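Local coordinates for protein anti-sigma-I factor RsgI2 (Clostridium thermocellum, PDB 4B9P) that probably holds the sigma factor SigI2 inactive until its extracellular sensing domain, the family 3 carbohydrate-binding module given here, binds a polysaccharide such as cellulose, at residues A[21-26]-A[131-136]; A[75-80]-A[85-90]. One frame throughout, in Å; residues are numbered along the deposited sequence.

Contact 1: residues A[21-26]-A[131-136]; sequences KELQPR and YDQNSD. With CA (calcium ion), chain B.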
loop_
_atom_site.group_PDB
_atom_site.type_symbol
_atom_site.label_atom_id
_atom_site.label_comp_id
_atom_site.label_asym_id
_atom_site.label_seq_id
_atom_site.Cartn_x
_atom_site.Cartn_y
_atom_site.Cartn_z
ATOM N N LYS A 21 9.588 -4.106 12.491
ATOM C CA LYS A 21 10.315 -2.864 12.197
ATOM C C LYS A 21 10.135 -2.445 10.751
ATOM O O LYS A 21 10.696 -1.434 10.321
ATOM C CB LYS A 21 11.784 -2.965 12.561
ATOM C CG LYS A 21 12.524 -4.023 11.790
ATOM C CD LYS A 21 14.015 -3.995 12.273
ATOM C CE LYS A 21 14.831 -5.190 11.849
ATOM N NZ LYS A 21 15.149 -5.135 10.383
ATOM N N GLU A 22 9.302 -3.180 9.995
ATOM C CA GLU A 22 8.911 -2.727 8.667
ATOM C C GLU A 22 7.574 -3.276 8.284
ATOM O O GLU A 22 7.295 -4.452 8.463
ATOM C CB GLU A 22 9.922 -3.018 7.561
ATOM C CG GLU A 22 10.756 -4.208 7.631
ATOM C CD GLU A 22 11.740 -4.268 6.453
ATOM O OE1 GLU A 22 11.289 -4.663 5.378
ATOM O OE2 GLU A 22 12.941 -3.901 6.574
ATOM N N LEU A 23 6.712 -2.411 7.779
ATOM C CA LEU A 23 5.467 -2.869 7.146
ATOM C C LEU A 23 5.822 -3.415 5.781
ATOM O O LEU A 23 6.563 -2.784 5.040
ATOM C CB LEU A 23 4.496 -1.707 6.985
ATOM C CG LEU A 23 4.217 -0.867 8.223
ATOM C CD1 LEU A 23 3.234 0.274 7.906
ATOM C CD2 LEU A 23 3.713 -1.725 9.373
ATOM N N GLN A 24 5.289 -4.596 5.454
ATOM C CA GLN A 24 5.564 -5.215 4.156
ATOM C C GLN A 24 4.267 -5.618 3.455
ATOM O O GLN A 24 4.014 -6.787 3.205
ATOM C CB GLN A 24 6.478 -6.424 4.322
ATOM C CG GLN A 24 7.897 -6.004 4.648
ATOM C CD GLN A 24 8.897 -7.106 4.350
ATOM O OE1 GLN A 24 8.525 -8.207 3.895
ATOM N NE2 GLN A 24 10.157 -6.830 4.614
ATOM N N PRO A 25 3.439 -4.633 3.089
ATOM C CA PRO A 25 2.279 -4.943 2.245
ATOM C C PRO A 25 2.705 -5.271 0.820
ATOM O O PRO A 25 3.581 -4.590 0.235
ATOM C CB PRO A 25 1.471 -3.636 2.299
ATOM C CG PRO A 25 2.507 -2.591 2.413
ATOM C CD PRO A 25 3.606 -3.180 3.269
ATOM N N ARG A 26 2.127 -6.339 0.279
ATOM C CA ARG A 26 2.326 -6.697 -1.115
ATOM C C ARG A 26 0.973 -6.598 -1.790
ATOM O O ARG A 26 -0.014 -7.103 -1.241
ATOM C CB ARG A 26 2.897 -8.099 -1.214
ATOM C CG ARG A 26 4.269 -8.140 -0.569
ATOM C CD ARG A 26 4.980 -9.411 -0.777
ATOM N NE ARG A 26 6.373 -9.239 -0.387
ATOM C CZ ARG A 26 7.312 -10.130 -0.656
ATOM N NH1 ARG A 26 6.992 -11.260 -1.267
ATOM N NH2 ARG A 26 8.563 -9.899 -0.311
ATOM N N TYR A 131 6.641 -0.959 14.908
ATOM C CA TYR A 131 5.199 -0.838 14.721
ATOM C C TYR A 131 4.451 -1.934 15.439
ATOM O O TYR A 131 4.932 -3.079 15.518
ATOM C CB TYR A 131 4.874 -1.009 13.272
ATOM C CG TYR A 131 5.311 0.114 12.356
ATOM C CD1 TYR A 131 4.695 1.351 12.404
ATOM C CD2 TYR A 131 6.283 -0.109 11.398
ATOM C CE1 TYR A 131 5.052 2.354 11.500
ATOM C CE2 TYR A 131 6.627 0.863 10.481
ATOM C CZ TYR A 131 5.990 2.079 10.521
ATOM O OH TYR A 131 6.346 3.053 9.606
ATOM N N ASP A 132 3.209 -1.630 15.870
ATOM C CA ASP A 132 2.235 -2.641 16.250
ATOM C C ASP A 132 1.279 -2.811 15.083
ATOM O O ASP A 132 0.589 -1.839 14.717
ATOM C CB ASP A 132 1.484 -2.172 17.494
ATOM C CG ASP A 132 0.353 -3.082 17.832
ATOM O OD1 ASP A 132 -0.793 -2.894 17.344
ATOM O OD2 ASP A 132 0.593 -4.009 18.625
ATOM N N GLN A 133 1.198 -4.017 14.503
ATOM C CA GLN A 133 0.396 -4.181 13.277
ATOM C C GLN A 133 -1.072 -4.460 13.528
ATOM O O GLN A 133 -1.883 -4.196 12.663
ATOM C CB GLN A 133 0.962 -5.296 12.389
ATOM C CG GLN A 133 2.396 -5.038 11.948
ATOM C CD GLN A 133 2.764 -5.747 10.686
ATOM O OE1 GLN A 133 2.512 -5.209 9.601
ATOM N NE2 GLN A 133 3.284 -6.967 10.787
ATOM N N ASN A 134 -1.435 -5.049 14.657
ATOM C CA ASN A 134 -2.848 -5.393 14.828
ATOM C C ASN A 134 -3.711 -4.144 15.008
ATOM O O ASN A 134 -4.927 -4.223 14.828
ATOM C CB ASN A 134 -2.999 -6.331 16.018
ATOM C CG ASN A 134 -2.434 -7.696 15.745
ATOM O OD1 ASN A 134 -1.567 -8.177 16.462
ATOM N ND2 ASN A 134 -2.907 -8.316 14.686
ATOM N N SER A 135 -3.084 -3.001 15.262
ATOM C CA SER A 135 -3.745 -1.698 15.338
ATOM C C SER A 135 -3.851 -1.024 13.961
ATOM O O SER A 135 -4.097 0.183 13.888
ATOM C CB SER A 135 -2.974 -0.787 16.316
ATOM O OG SER A 135 -1.593 -0.723 15.964
ATOM N N ASP A 136 -3.590 -1.770 12.883
ATOM C CA ASP A 136 -3.563 -1.193 11.534
ATOM C C ASP A 136 -4.748 -1.692 10.724
ATOM O O ASP A 136 -4.846 -2.903 10.452
ATOM C CB ASP A 136 -2.261 -1.548 10.801
ATOM C CG ASP A 136 -1.023 -1.052 11.534
ATOM O OD1 ASP A 136 -1.164 -0.173 12.419
ATOM O OD2 ASP A 136 0.077 -1.491 11.140
HETATM CA CA CA B . 0.057 0.461 14.410
HETATM O O HOH W 1 3.526 -6.149 7.228
HETATM O O HOH W 2 1.764 -0.101 12.704
#
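The calcium site of this family 3 carbohydrate-binding module is backed by Leu-23, which packs on Tyr-131, the residue just before the calcium ligand Asp-132. One methyl does most of the touching: Leu-23 CD2 lies over a face of the Tyr-131 ring, displaced toward the rim, in a CH-pi contact 4.0 Å from the centroid and 26° off the normal. The two side chains cross at about a right angle. With CG beside the backbone N (chi1 -51°), Leu-23 also brings this methyl to 3.7 Å from Gln-133 OE1 and to 4.0 Å from Asp-136 OD2.

No direct hydrogen bond joins 21-26 to 131-136, but a water does: Leu-23's neighbour Gln-24 donates to it from its backbone N at 2.9 Å, and the water donates to Gln-133 OE1 at 2.7 Å. Because Gln-133 NE2 is bonded to the carbonyls of Thr-17 and Ile-15, the side-chain amide is gripped at both ends. Asp-132 O, just before a type I turn from Gln-133 to Asp-136, binds the calcium ion together with Ser-135 OG and Asp-136 OD1 from within the turn; Thr-49 and Asp-51 bind it as well. Ser-135 OG also donates to the anti lone pair of Asp-132 OD1 at 2.7 Å. The Asp-136 carboxylate is fixed twice, by OD1 on the metal at 2.4 Å and by OD2 accepting a bond from a water that is itself a calcium ligand.

Beyond the site, Tyr-131 OH is bonded to Glu-56 and the ring touches Ile-111 of strand 104-111. Leu-23 pairs through its backbone with Ile-111 and rests on Tyr-48 of strand 42-48, while strand 131-132 runs antiparallel to 19-20.

Contact 2: residues A[75-80]-A[85-90]; sequences VQMSNP and DSYVEI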
loop_
_atom_site.group_PDB
_atom_site.type_symbol
_atom_site.label_atom_id
_atom_site.label_comp_id
_atom_site.label_asym_id
_atom_site.label_seq_id
_atom_site.Cartn_x
_atom_site.Cartn_y
_atom_site.Cartn_z
ATOM N N VAL A 75 1.542 9.367 4.483
ATOM C CA VAL A 75 0.683 10.513 4.767
ATOM C C VAL A 75 0.111 10.385 6.166
ATOM O O VAL A 75 -0.420 9.349 6.526
ATOM C CB VAL A 75 -0.466 10.550 3.749
ATOM C CG1 VAL A 75 -1.366 11.763 4.003
ATOM C CG2 VAL A 75 0.092 10.560 2.306
ATOM N N GLN A 76 0.220 11.461 6.921
ATOM C CA GLN A 76 -0.456 11.561 8.199
ATOM C C GLN A 76 -1.903 12.032 7.964
ATOM O O GLN A 76 -2.153 12.938 7.157
ATOM C CB GLN A 76 0.304 12.524 9.121
ATOM C CG GLN A 76 1.656 11.982 9.596
ATOM C CD GLN A 76 2.773 12.104 8.557
ATOM O OE1 GLN A 76 3.029 13.201 8.044
ATOM N NE2 GLN A 76 3.450 10.997 8.260
ATOM N N MET A 77 -2.852 11.390 8.629
ATOM C CA MET A 77 -4.260 11.742 8.456
ATOM C C MET A 77 -4.655 12.910 9.318
ATOM O O MET A 77 -4.510 12.866 10.545
ATOM C CB MET A 77 -5.142 10.538 8.791
ATOM C CG MET A 77 -5.056 9.482 7.707
ATOM S SD MET A 77 -5.784 7.901 8.172
ATOM C CE MET A 77 -7.549 8.369 8.248
ATOM N N SER A 78 -5.192 13.950 8.685
ATOM C CA SER A 78 -5.724 15.066 9.433
ATOM C C SER A 78 -6.919 14.645 10.299
ATOM O O SER A 78 -7.140 15.204 11.373
ATOM C CB SER A 78 -6.137 16.181 8.467
ATOM O OG SER A 78 -5.031 16.651 7.691
ATOM N N ASN A 79 -7.660 13.635 9.852
ATOM C CA ASN A 79 -8.865 13.205 10.539
ATOM C C ASN A 79 -8.770 11.710 10.852
ATOM O O ASN A 79 -9.399 10.867 10.214
ATOM C CB ASN A 79 -10.087 13.487 9.652
ATOM C CG ASN A 79 -10.198 14.935 9.305
ATOM O OD1 ASN A 79 -10.393 15.778 10.172
ATOM N ND2 ASN A 79 -10.041 15.247 8.021
ATOM N N PRO A 80 -7.983 11.365 11.883
ATOM C CA PRO A 80 -7.741 9.951 12.159
ATOM C C PRO A 80 -8.998 9.202 12.563
ATOM O O PRO A 80 -9.940 9.783 13.095
ATOM C CB PRO A 80 -6.744 9.978 13.320
ATOM C CG PRO A 80 -6.135 11.327 13.297
ATOM C CD PRO A 80 -7.190 12.261 12.751
ATOM N N ASP A 85 -4.405 6.283 11.473
ATOM C CA ASP A 85 -4.019 7.661 11.552
ATOM C C ASP A 85 -3.037 8.039 10.462
ATOM O O ASP A 85 -2.625 9.207 10.410
ATOM C CB ASP A 85 -3.496 8.107 12.941
ATOM C CG ASP A 85 -2.046 7.652 13.265
ATOM O OD1 ASP A 85 -1.444 6.848 12.478
ATOM O OD2 ASP A 85 -1.511 8.119 14.316
ATOM N N SER A 86 -2.685 7.093 9.585
ATOM C CA SER A 86 -1.704 7.341 8.527
ATOM C C SER A 86 -2.102 6.449 7.381
ATOM O O SER A 86 -2.832 5.459 7.574
ATOM C CB SER A 86 -0.333 6.910 8.994
ATOM O OG SER A 86 0.085 7.652 10.128
ATOM N N TYR A 87 -1.600 6.741 6.184
ATOM C CA TYR A 87 -1.700 5.752 5.125
ATOM C C TYR A 87 -0.473 5.878 4.247
ATOM O O TYR A 87 0.137 6.949 4.126
ATOM C CB TYR A 87 -2.988 5.843 4.274
ATOM C CG TYR A 87 -3.306 7.188 3.701
ATOM C CD1 TYR A 87 -2.792 7.590 2.461
ATOM C CD2 TYR A 87 -4.148 8.061 4.369
ATOM C CE1 TYR A 87 -3.145 8.845 1.922
ATOM C CE2 TYR A 87 -4.502 9.287 3.844
ATOM C CZ TYR A 87 -3.992 9.678 2.621
ATOM O OH TYR A 87 -4.342 10.911 2.127
ATOM N N VAL A 88 -0.095 4.757 3.652
ATOM C CA VAL A 88 0.841 4.750 2.556
ATOM C C VAL A 88 0.028 4.929 1.297
ATOM O O VAL A 88 -0.898 4.172 1.052
ATOM C CB VAL A 88 1.560 3.370 2.493
ATOM C CG1 VAL A 88 2.589 3.386 1.379
ATOM C CG2 VAL A 88 2.178 3.013 3.847
ATOM N N GLU A 89 0.330 5.963 0.517
ATOM C CA GLU A 89 -0.355 6.142 -0.750
ATOM C C GLU A 89 0.610 5.759 -1.863
ATOM O O GLU A 89 1.657 6.396 -2.046
ATOM C CB GLU A 89 -0.793 7.592 -0.936
ATOM C CG GLU A 89 -1.583 7.753 -2.200
ATOM C CD GLU A 89 -2.261 9.087 -2.309
ATOM O OE1 GLU A 89 -3.326 9.266 -1.697
ATOM O OE2 GLU A 89 -1.745 9.942 -3.038
ATOM N N ILE A 90 0.249 4.727 -2.619
ATOM C CA ILE A 90 1.050 4.228 -3.717
ATOM C C ILE A 90 0.412 4.751 -4.988
ATOM O O ILE A 90 -0.807 4.721 -5.153
ATOM C CB ILE A 90 1.046 2.698 -3.701
ATOM C CG1 ILE A 90 1.823 2.205 -2.497
ATOM C CG2 ILE A 90 1.668 2.133 -5.002
ATOM C CD1 ILE A 90 1.780 0.677 -2.307
HETATM O O HOH W 3 2.696 8.537 9.343
HETATM O O HOH W 4 -2.429 12.011 12.349
#
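Val-75 and Tyr-87 lie side by side as an antiparallel hydrogen-bonded pair, with Val-75 N reaching Tyr-87 O at 2.8 Å and Tyr-87 N returning to Val-75 O at 2.9 Å. Their side chains share one face of the sheet. Val-75 CB sits over the Tyr-87 ring, 3.9 Å from the centroid and 19° off the normal, and CG1 of the valine runs on along the ring to CZ, 3.6 Å away. This overlap depends on the Tyr-87 rotamer, in which CG stands between the backbone N and the carbonyl carbon (chi1 52°), leaning the ring toward its neighbour. Met-77, modelled in two conformers, in one of them sets CG against Tyr-87 CD2 and its sulfur at the ring edge, a Met-aromatic contact that is therefore less certain.

Gln-76 and Ser-86, the next pair, are non-hydrogen-bonded; there Ser-86 CA makes a CA-H...O contact to Val-75 O. Further along, Met-77 N donates to Asp-85 O at 2.8 Å, from above the carbonyl plane. Past the corner at Ser-78 and Asn-79, Pro-80 CB meets Asp-85 CB at 3.8 Å.

Ser-86 OG donates to Asp-85 OD1 at 2.9 Å, approaching from above the carboxylate plane, and Asp-85 OD2 forms a salt bridge with Lys-50. Farther along strand 84-92, Tyr-87 meets the ring of Tyr-47 and Glu-89 is salt-bridged to Arg-45. Asp-85 and Ser-86 both face Tyr-48, a classic beta bulge at the corner of an antiparallel beta hairpin whose strand 70-81 lies at the edge of its sheet.

How the contacts relate
Along the chain, contact 2 is nested inside the long loop that contact 1 closes. The two contacts do not touch: their centres are about 14 Å apart and their nearest atoms, on Leu-23 and Val-88, about 5 Å. What lies between them is the end of strand 42-48 and the residues after it. Tyr-48 is touched by Leu-23 and Asp-136 of contact 1 and, on the hairpin side, by Ser-86 and Val-88 of contact 2. Just beyond it, Thr-49 binds the calcium ion alongside the 131-136 ligands, and its side chain lies about 4 Å from that of Asp-85, itself about 7 Å from the metal. The bulged hairpin end thus borders the calcium site without supplying a ligand.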